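Local coordinates for C2 domain protein (Ramazzottius varieornatus, PDB 7DF2) that is a tardigrade-specific protein that binds calcium ions through its C2 domain, its biological role being otherwise unsettled, at residues A[56-62]-A[140-144]; A[66-72]-A[98-104]; A[115-119]-A[195-201]. One frame throughout, in Å; residues are numbered along the deposited sequence. Where two conformers were deposited one is given.

Contact 1: A[56-62]-A[140-144]; sequences SHTGLPC and DDKID. With CA (calcium ion), chain C.
A chi1 of -179° sets CG of Asp-141 anti to the backbone N and sends its carboxylate from strand 139-150 to the loop 56-62, where Ser-56, with OG anti to the carbonyl carbon (chi1 -65°), meets it. This is the calcium-binding end of the C2 beta sandwich. The carboxylate splits its work: OD2 binds the calcium ion at 2.5 Å, while OD1 accepts from Ser-56 OG at 2.6 Å, met from above the carboxylate plane, 37° out of it. Ser-56 is thus a second-shell residue that, together with the metal, restrains the rotation of a first-shell one. Cys-62 O binds the same ion at 2.3 Å, as does a water, and Asp-63, Asp-134 and Asp-136 complete the site.

Farther from the metal, in a type I turn from Ser-56 to Gly-59, His-57 N donates to Lys-142 O at 3.0 Å. The extended Lys-142 chain crosses the His-57 side chain at about a right angle, its CD making a CH-pi contact 4.3 Å from the ring centroid, and its NZ goes on to salt bridges with Asp-176 and Glu-175. Thr-58 CG2 lies over the opposite ring face. Cys-62 SG, disulfide-bonded to Cys-68, rests 4.1 Å from Ile-143 CG1.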
loop_
_atom_site.group_PDB
_atom_site.type_symbol
_atom_site.label_atom_id
_atom_site.label_comp_id
_atom_site.label_asym_id
_atom_site.label_seq_id
_atom_site.Cartn_x
_atom_site.Cartn_y
_atom_site.Cartn_z
ATOM N N SER A 56 1.705 8.247 -17.130
ATOM C CA SER A 56 0.951 8.976 -16.133
ATOM C C SER A 56 -0.499 8.488 -16.154
ATOM O O SER A 56 -0.917 7.766 -17.060
ATOM C CB SER A 56 1.000 10.468 -16.439
ATOM O OG SER A 56 2.317 10.970 -16.330
ATOM N N HIS A 57 -1.292 8.930 -15.173
ATOM C CA HIS A 57 -2.672 8.459 -15.086
ATOM C C HIS A 57 -3.506 8.872 -16.298
ATOM O O HIS A 57 -4.539 8.244 -16.564
ATOM C CB HIS A 57 -3.335 8.980 -13.813
ATOM C CG HIS A 57 -3.600 10.450 -13.833
ATOM N ND1 HIS A 57 -4.858 10.978 -14.037
ATOM C CD2 HIS A 57 -2.767 11.508 -13.681
ATOM C CE1 HIS A 57 -4.788 12.297 -13.998
ATOM N NE2 HIS A 57 -3.530 12.643 -13.782
ATOM N N THR A 58 -3.086 9.910 -17.032
ATOM C CA THR A 58 -3.774 10.320 -18.259
ATOM C C THR A 58 -3.552 9.371 -19.422
ATOM O O THR A 58 -4.231 9.514 -20.452
ATOM C CB THR A 58 -3.282 11.698 -18.702
ATOM O OG1 THR A 58 -1.866 11.612 -18.888
ATOM C CG2 THR A 58 -3.598 12.752 -17.648
ATOM N N GLY A 59 -2.576 8.475 -19.335
ATOM C CA GLY A 59 -2.164 7.698 -20.483
ATOM C C GLY A 59 -1.029 8.298 -21.286
ATOM O O GLY A 59 -0.474 7.600 -22.153
ATOM N N LEU A 60 -0.677 9.565 -21.041
ATOM C CA LEU A 60 0.532 10.143 -21.605
ATOM C C LEU A 60 1.760 9.491 -20.977
ATOM O O LEU A 60 1.694 8.958 -19.865
ATOM C CB LEU A 60 0.580 11.646 -21.354
ATOM C CG LEU A 60 -0.423 12.542 -22.079
ATOM C CD1 LEU A 60 -0.259 13.985 -21.577
ATOM C CD2 LEU A 60 -0.226 12.462 -23.578
ATOM N N PRO A 61 2.900 9.516 -21.664
ATOM C CA PRO A 61 4.134 9.083 -20.999
ATOM C C PRO A 61 4.438 10.012 -19.837
ATOM O O PRO A 61 4.071 11.192 -19.851
ATOM C CB PRO A 61 5.196 9.186 -22.102
ATOM C CG PRO A 61 4.651 10.189 -23.062
ATOM C CD PRO A 61 3.149 10.016 -23.032
ATOM N N CYS A 62 5.097 9.463 -18.809
ATOM C CA CYS A 62 5.502 10.292 -17.674
ATOM C C CYS A 62 6.253 11.526 -18.138
ATOM O O CYS A 62 5.883 12.655 -17.804
ATOM C CB CYS A 62 6.397 9.502 -16.721
ATOM S SG CYS A 62 5.564 8.213 -15.830
ATOM N N ASP A 140 4.625 17.368 -9.021
ATOM C CA ASP A 140 4.258 15.962 -9.073
ATOM C C ASP A 140 3.446 15.704 -10.331
ATOM O O ASP A 140 2.634 16.534 -10.735
ATOM C CB ASP A 140 3.421 15.560 -7.857
ATOM C CG ASP A 140 4.218 15.536 -6.574
ATOM O OD1 ASP A 140 5.453 15.703 -6.627
ATOM O OD2 ASP A 140 3.596 15.340 -5.509
ATOM N N ASP A 141 3.645 14.534 -10.920
ATOM C CA ASP A 141 2.952 14.091 -12.130
ATOM C C ASP A 141 2.364 12.733 -11.755
ATOM O O ASP A 141 3.099 11.747 -11.686
ATOM C CB ASP A 141 3.955 14.008 -13.287
ATOM C CG ASP A 141 3.351 13.571 -14.605
ATOM O OD1 ASP A 141 2.253 12.976 -14.642
ATOM O OD2 ASP A 141 4.029 13.803 -15.630
ATOM N N LYS A 142 1.058 12.679 -11.477
ATOM C CA LYS A 142 0.488 11.478 -10.865
ATOM C C LYS A 142 0.558 10.273 -11.800
ATOM O O LYS A 142 0.166 10.346 -12.976
ATOM C CB LYS A 142 -0.959 11.734 -10.438
ATOM C CG LYS A 142 -1.677 10.502 -9.876
ATOM C CD LYS A 142 -3.182 10.771 -9.733
ATOM C CE LYS A 142 -3.882 9.621 -9.036
ATOM N NZ LYS A 142 -5.336 9.921 -8.865
ATOM N N ILE A 143 1.095 9.166 -11.280
ATOM C CA ILE A 143 1.031 7.892 -11.983
ATOM C C ILE A 143 -0.284 7.236 -11.598
ATOM O O ILE A 143 -1.173 7.092 -12.443
ATOM C CB ILE A 143 2.259 7.012 -11.690
ATOM C CG1 ILE A 143 3.486 7.687 -12.297
ATOM C CG2 ILE A 143 2.097 5.631 -12.311
ATOM C CD1 ILE A 143 4.774 7.172 -11.775
ATOM N N ASP A 144 -0.448 6.868 -10.327
ATOM C CA ASP A 144 -1.753 6.391 -9.882
ATOM C C ASP A 144 -1.767 6.232 -8.371
ATOM O O ASP A 144 -0.727 6.256 -7.703
ATOM C CB ASP A 144 -2.153 5.066 -10.541
ATOM C CG ASP A 144 -3.602 5.086 -11.041
ATOM O OD1 ASP A 144 -4.429 5.721 -10.359
ATOM O OD2 ASP A 144 -3.905 4.491 -12.107
HETATM CA CA CA C . 6.427 14.144 -16.113
HETATM O O HOH W 1 6.054 15.782 -17.824
#

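Contact 2: A[66-72]-A[98-104]; sequences DKCDPKI and LVDANNT. With CA (calcium ion), chain E; CA (calcium ion), chain D.
Asp-69 and Asn-103 meet at a calcium ion of the C2 domain's calcium-binding end. Asp-69 holds this ion with both carboxylate oxygens, OD1 at 2.5 Å and OD2 at 2.6 Å, and its OD2 also reaches a second calcium at 2.3 Å, so one carboxylate bridges two metals. A chi1 of -44° sets CG of Asp-69 anti to the carbonyl carbon, beside the backbone N, and turns the carboxylate toward both ions. Asp-66 OD1, the backbone O of Lys-67, the side chain of Asn-103, a water and Asp-63 complete the first shell, a cluster of carboxylates whose negative charge the calcium ions would partly offset.

The next shell steadies these ligands. Asn-103 N donates to the anti lone pair of Asp-69 OD1 at 2.7 Å, which limits rotation of the bridging carboxylate. Thr-104 N bonds to Cys-68 O at 2.9 Å, almost in line with the carbonyl, and a water links Cys-68 N to Thr-104 O. OG1 of Thr-104 points at the Pro-70 ring, 3.1 Å from CD of Pro-70.

Beyond the loops the segments become antiparallel strands. Ala-101 N donates to Pro-70 O, and Ile-72 N to Val-99 O. A classic beta bulge follows, in which Ile-72 O accepts from both Leu-98 N (2.9 Å) and Val-99 N (3.3 Å). Ile-72 and Val-99 lie side by side on the inner face, while on the other face Asp-100 forms a salt bridge with Lys-135. Strand 121-136 flanks strand 70-77 on its other edge, and Ile-110 of strand 107-119 packs against Ile-72 and Val-99 from the opposing sheet.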
loop_
_atom_site.group_PDB
_atom_site.type_symbol
_atom_site.label_atom_id
_atom_site.label_comp_id
_atom_site.label_asym_id
_atom_site.label_seq_id
_atom_site.Cartn_x
_atom_site.Cartn_y
_atom_site.Cartn_z
ATOM N N ASP A 66 12.479 10.996 -21.594
ATOM C CA ASP A 66 13.135 10.015 -20.740
ATOM C C ASP A 66 12.067 9.303 -19.916
ATOM O O ASP A 66 10.867 9.523 -20.097
ATOM C CB ASP A 66 14.218 10.685 -19.882
ATOM C CG ASP A 66 13.762 12.011 -19.297
ATOM O OD1 ASP A 66 12.838 12.010 -18.458
ATOM O OD2 ASP A 66 14.314 13.063 -19.682
ATOM N N LYS A 67 12.511 8.420 -19.021
ATOM C CA LYS A 67 11.611 7.505 -18.334
ATOM C C LYS A 67 11.020 8.134 -17.069
ATOM O O LYS A 67 11.348 9.258 -16.680
ATOM C CB LYS A 67 12.340 6.203 -18.001
ATOM C CG LYS A 67 12.736 5.397 -19.234
ATOM C CD LYS A 67 13.293 4.040 -18.839
ATOM C CE LYS A 67 14.608 3.733 -19.538
ATOM N NZ LYS A 67 15.627 3.201 -18.582
ATOM N N CYS A 68 10.099 7.402 -16.433
ATOM C CA CYS A 68 9.455 7.929 -15.236
ATOM C C CYS A 68 10.476 8.069 -14.108
ATOM O O CYS A 68 11.470 7.346 -14.042
ATOM C CB CYS A 68 8.302 7.034 -14.760
ATOM S SG CYS A 68 6.945 6.680 -15.938
ATOM N N ASP A 69 10.209 9.013 -13.208
ATOM C CA ASP A 69 11.055 9.301 -12.044
ATOM C C ASP A 69 10.221 9.049 -10.799
ATOM O O ASP A 69 9.742 9.992 -10.152
ATOM C CB ASP A 69 11.588 10.727 -12.089
ATOM C CG ASP A 69 12.065 11.087 -13.458
ATOM O OD1 ASP A 69 12.945 10.359 -13.953
ATOM O OD2 ASP A 69 11.512 12.035 -14.066
ATOM N N PRO A 70 10.008 7.781 -10.450
ATOM C CA PRO A 70 8.939 7.447 -9.505
ATOM C C PRO A 70 9.316 7.760 -8.065
ATOM O O PRO A 70 10.427 7.473 -7.604
ATOM C CB PRO A 70 8.741 5.944 -9.713
ATOM C CG PRO A 70 10.080 5.468 -10.169
ATOM C CD PRO A 70 10.651 6.578 -11.000
ATOM N N LYS A 71 8.382 8.390 -7.368
ATOM C CA LYS A 71 8.358 8.416 -5.915
ATOM C C LYS A 71 7.146 7.590 -5.518
ATOM O O LYS A 71 6.017 7.912 -5.911
ATOM C CB LYS A 71 8.258 9.841 -5.360
ATOM C CG LYS A 71 8.231 9.877 -3.815
ATOM C CD LYS A 71 8.313 11.320 -3.289
ATOM C CE LYS A 71 8.235 11.352 -1.761
ATOM N NZ LYS A 71 8.292 12.743 -1.216
ATOM N N ILE A 72 7.379 6.512 -4.779
ATOM C CA ILE A 72 6.339 5.542 -4.462
ATOM C C ILE A 72 6.211 5.474 -2.951
ATOM O O ILE A 72 7.203 5.244 -2.254
ATOM C CB ILE A 72 6.666 4.162 -5.064
ATOM C CG1 ILE A 72 6.790 4.287 -6.585
ATOM C CG2 ILE A 72 5.587 3.143 -4.690
ATOM C CD1 ILE A 72 7.314 3.024 -7.298
ATOM N N LEU A 98 8.898 4.404 -0.096
ATOM C CA LEU A 98 9.599 3.177 -0.441
ATOM C C LEU A 98 10.619 3.358 -1.554
ATOM O O LEU A 98 11.681 2.722 -1.521
ATOM C CB LEU A 98 8.604 2.096 -0.866
ATOM C CG LEU A 98 7.444 1.834 0.086
ATOM C CD1 LEU A 98 6.570 0.714 -0.456
ATOM C CD2 LEU A 98 7.945 1.494 1.473
ATOM N N VAL A 99 10.305 4.182 -2.554
ATOM C CA VAL A 99 11.153 4.416 -3.712
ATOM C C VAL A 99 11.178 5.912 -3.979
ATOM O O VAL A 99 10.136 6.576 -3.934
ATOM C CB VAL A 99 10.639 3.655 -4.953
ATOM C CG1 VAL A 99 11.515 3.945 -6.163
ATOM C CG2 VAL A 99 10.548 2.152 -4.650
ATOM N N ASP A 100 12.361 6.447 -4.274
ATOM C CA ASP A 100 12.469 7.843 -4.721
ATOM C C ASP A 100 13.602 7.886 -5.741
ATOM O O ASP A 100 14.766 8.107 -5.378
ATOM C CB ASP A 100 12.708 8.784 -3.550
ATOM C CG ASP A 100 12.487 10.234 -3.917
ATOM O OD1 ASP A 100 12.459 10.522 -5.124
ATOM O OD2 ASP A 100 12.339 11.081 -3.008
ATOM N N ALA A 101 13.259 7.669 -7.013
ATOM C CA ALA A 101 14.258 7.325 -8.018
ATOM C C ALA A 101 14.037 8.104 -9.302
ATOM O O ALA A 101 13.012 8.768 -9.495
ATOM C CB ALA A 101 14.251 5.821 -8.321
ATOM N N ASN A 102 15.006 7.973 -10.211
ATOM C CA ASN A 102 15.006 8.726 -11.458
ATOM C C ASN A 102 15.216 7.810 -12.654
ATOM O O ASN A 102 16.065 6.908 -12.625
ATOM C CB ASN A 102 16.093 9.813 -11.430
ATOM C CG ASN A 102 15.793 10.897 -10.423
ATOM O OD1 ASN A 102 14.828 11.652 -10.573
ATOM N ND2 ASN A 102 16.608 10.977 -9.378
ATOM N N ASN A 103 14.423 8.061 -13.699
ATOM C CA ASN A 103 14.504 7.390 -14.997
ATOM C C ASN A 103 14.605 5.873 -14.844
ATOM O O ASN A 103 15.550 5.228 -15.298
ATOM C CB ASN A 103 15.652 7.969 -15.821
ATOM C CG ASN A 103 15.423 9.435 -16.142
ATOM O OD1 ASN A 103 14.342 9.801 -16.597
ATOM N ND2 ASN A 103 16.415 10.283 -15.868
ATOM N N THR A 104 13.582 5.307 -14.215
ATOM C CA THR A 104 13.564 3.877 -13.939
ATOM C C THR A 104 12.897 3.122 -15.081
ATOM O O THR A 104 12.164 3.707 -15.881
ATOM C CB THR A 104 12.811 3.605 -12.636
ATOM O OG1 THR A 104 11.472 4.100 -12.747
ATOM C CG2 THR A 104 13.493 4.286 -11.450
HETATM CA CA CA E . 12.500 11.238 -16.297
HETATM CA CA CA D . 9.601 13.294 -14.518
HETATM O O HOH W 2 9.603 4.425 -16.743
HETATM O O HOH W 3 11.357 11.866 -0.677
HETATM O O HOH W 4 11.207 14.997 -15.112
HETATM O O HOH W 5 14.114 12.987 -15.717
#

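Contact 3: A[115-119]-A[195-201]; sequences SRDVC and TCRPSSN
Asp-117 OD2 is gripped twice by Arg-197: the backbone N donates to its anti lone pair at 2.8 Å, and NE approaches from above the carboxylate plane at 2.9 Å. The contact straps the C-terminal loop over strand 107-119, an outermost strand of the four-stranded sheet of the C2 sandwich, the two segments running 102° apart. Arg-197 NH2 meets Asp-117 OD1 at 3.0 Å, making a side-on, two-nitrogen salt bridge in which the carboxylate and guanidinium planes stand 55° apart. The chain of Arg-197 is bent at its third torsion, turning the guanidinium edge-on to the aspartate, and NH2 also donates to Ser-115 OG at 3.0 Å. Arg-42 makes a further salt bridge to Asp-117 OD1, so two arginines share this buried carboxylate.

From the other face of the strand Arg-116 reaches out fully extended. Its NE donates to Ser-199 OG at 2.8 Å and its NH1 to Asn-201 OD1 at 2.7 Å, both acceptors lying in the guanidinium plane at its edge; NH2 adds weak bonds to the same two oxygens. The group is held flat and also binds Glu-79 and the backbone O of Ile-76, so it ties the loop to the second sheet. With a leucine here Ser-199 OG and Asn-201 OD1 would probably lose their common donor and Glu-79 a counter-charge, leaving the loop less firmly tied to the second sheet.

A disulfide of chi3 -97°, left-handed, fastens Cys-119 to Cys-196 at the strand's end. One water gathers the centre of the crossing: it donates to the backbone O of both Asp-117 and Arg-197 and accepts from Ser-199 OG at 2.6 Å.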
loop_
_atom_site.group_PDB
_atom_site.type_symbol
_atom_site.label_atom_id
_atom_site.label_comp_id
_atom_site.label_asym_id
_atom_site.label_seq_id
_atom_site.Cartn_x
_atom_site.Cartn_y
_atom_site.Cartn_z
ATOM N N SER A 115 4.883 -2.251 8.232
ATOM C CA SER A 115 3.924 -2.949 9.079
ATOM C C SER A 115 3.204 -1.978 10.007
ATOM O O SER A 115 3.653 -0.856 10.262
ATOM C CB SER A 115 4.574 -4.075 9.901
ATOM O OG SER A 115 5.475 -3.549 10.850
ATOM N N ARG A 116 2.054 -2.440 10.497
ATOM C CA ARG A 116 1.210 -1.662 11.385
ATOM C C ARG A 116 0.391 -2.621 12.228
ATOM O O ARG A 116 0.025 -3.707 11.771
ATOM C CB ARG A 116 0.283 -0.726 10.600
ATOM C CG ARG A 116 -0.531 0.209 11.496
ATOM C CD ARG A 116 -1.456 1.115 10.684
ATOM N NE ARG A 116 -2.183 2.025 11.565
ATOM C CZ ARG A 116 -3.085 2.912 11.151
ATOM N NH1 ARG A 116 -3.373 3.021 9.857
ATOM N NH2 ARG A 116 -3.704 3.689 12.031
ATOM N N ASP A 117 0.092 -2.205 13.458
ATOM C CA ASP A 117 -0.621 -3.051 14.403
ATOM C C ASP A 117 -2.038 -2.555 14.635
ATOM O O ASP A 117 -2.326 -1.356 14.536
ATOM C CB ASP A 117 0.088 -3.104 15.758
ATOM C CG ASP A 117 1.514 -3.581 15.660
ATOM O OD1 ASP A 117 1.877 -4.172 14.628
ATOM O OD2 ASP A 117 2.266 -3.372 16.628
ATOM N N VAL A 118 -2.908 -3.496 14.992
ATOM C CA VAL A 118 -4.260 -3.207 15.456
ATOM C C VAL A 118 -4.306 -3.640 16.912
ATOM O O VAL A 118 -3.994 -4.794 17.227
ATOM C CB VAL A 118 -5.321 -3.944 14.629
ATOM C CG1 VAL A 118 -6.688 -3.819 15.291
ATOM C CG2 VAL A 118 -5.360 -3.395 13.198
ATOM N N CYS A 119 -4.685 -2.729 17.802
ATOM C CA CYS A 119 -4.517 -2.970 19.235
ATOM C C CYS A 119 -5.864 -2.912 19.964
ATOM O O CYS A 119 -6.184 -1.933 20.638
ATOM C CB CYS A 119 -3.526 -1.974 19.776
ATOM S SG CYS A 119 -1.890 -2.099 18.951
ATOM N N THR A 195 3.116 -6.045 23.191
ATOM C CA THR A 195 3.979 -5.684 22.070
ATOM C C THR A 195 3.263 -4.862 21.009
ATOM O O THR A 195 3.866 -4.540 19.981
ATOM C CB THR A 195 4.559 -6.947 21.417
ATOM O OG1 THR A 195 3.532 -7.628 20.693
ATOM C CG2 THR A 195 5.117 -7.899 22.467
ATOM N N CYS A 196 1.998 -4.522 21.226
ATOM C CA CYS A 196 1.207 -3.861 20.199
ATOM C C CYS A 196 1.538 -2.371 20.160
ATOM O O CYS A 196 1.527 -1.696 21.191
ATOM C CB CYS A 196 -0.278 -4.103 20.479
ATOM S SG CYS A 196 -1.356 -4.086 19.030
ATOM N N ARG A 197 1.851 -1.846 18.947
ATOM C CA ARG A 197 2.301 -0.459 18.856
ATOM C C ARG A 197 1.131 0.453 18.518
ATOM O O ARG A 197 0.394 0.167 17.562
ATOM C CB ARG A 197 3.381 -0.305 17.784
ATOM C CG ARG A 197 4.537 -1.279 17.899
ATOM C CD ARG A 197 5.295 -1.343 16.579
ATOM N NE ARG A 197 4.535 -2.028 15.539
ATOM C CZ ARG A 197 4.833 -1.957 14.242
ATOM N NH1 ARG A 197 5.864 -1.223 13.855
ATOM N NH2 ARG A 197 4.108 -2.610 13.343
ATOM N N PRO A 198 0.933 1.548 19.256
ATOM C CA PRO A 198 -0.098 2.522 18.871
ATOM C C PRO A 198 0.237 3.199 17.551
ATOM O O PRO A 198 1.403 3.329 17.168
ATOM C CB PRO A 198 -0.091 3.534 20.027
ATOM C CG PRO A 198 0.637 2.849 21.156
ATOM C CD PRO A 198 1.621 1.929 20.504
ATOM N N SER A 199 -0.810 3.641 16.859
ATOM C CA SER A 199 -0.668 4.253 15.544
ATOM C C SER A 199 -1.907 5.093 15.261
ATOM O O SER A 199 -2.934 4.966 15.931
ATOM C CB SER A 199 -0.483 3.196 14.454
ATOM O OG SER A 199 -1.663 2.421 14.325
ATOM N N SER A 200 -1.801 5.940 14.238
ATOM C CA SER A 200 -2.919 6.772 13.814
ATOM C C SER A 200 -2.791 7.072 12.327
ATOM O O SER A 200 -1.684 7.170 11.789
ATOM C CB SER A 200 -2.975 8.088 14.596
ATOM O OG SER A 200 -1.743 8.781 14.495
ATOM N N ASN A 201 -3.939 7.219 11.668
ATOM C CA ASN A 201 -3.929 7.763 10.314
ATOM C C ASN A 201 -3.537 9.234 10.307
ATOM O O ASN A 201 -3.172 9.756 9.250
ATOM C CB ASN A 201 -5.298 7.600 9.646
ATOM C CG ASN A 201 -5.529 6.197 9.106
ATOM O OD1 ASN A 201 -4.928 5.231 9.571
ATOM N ND2 ASN A 201 -6.410 6.082 8.120
HETATM O O HOH W 6 6.970 -1.357 11.187
HETATM O O HOH W 7 -4.954 3.113 15.022
HETATM O O HOH W 8 1.201 0.127 14.678
HETATM O O HOH W 9 -2.071 0.729 16.206
#

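Contacts 1 and 2 share the calcium-binding end of the domain, their centres about 12 Å apart, and are joined by the disulfide between Cys-62 and Cys-68. Both reach the five-stranded sheet, through strand 139-150 in contact 1 and strands 70-77 and 96-100 in contact 2, which is nested along the chain within the loop closed by contact 1. Contact 3 lies beyond the chain's centre, about 33 Å from contact 1 and 29 Å from contact 2 between centres. It follows contact 2 in series, while its segments alternate with those of contact 1. One end of the sandwich is thus built around metal, and the far end is pinned by a disulfide and salt bridge.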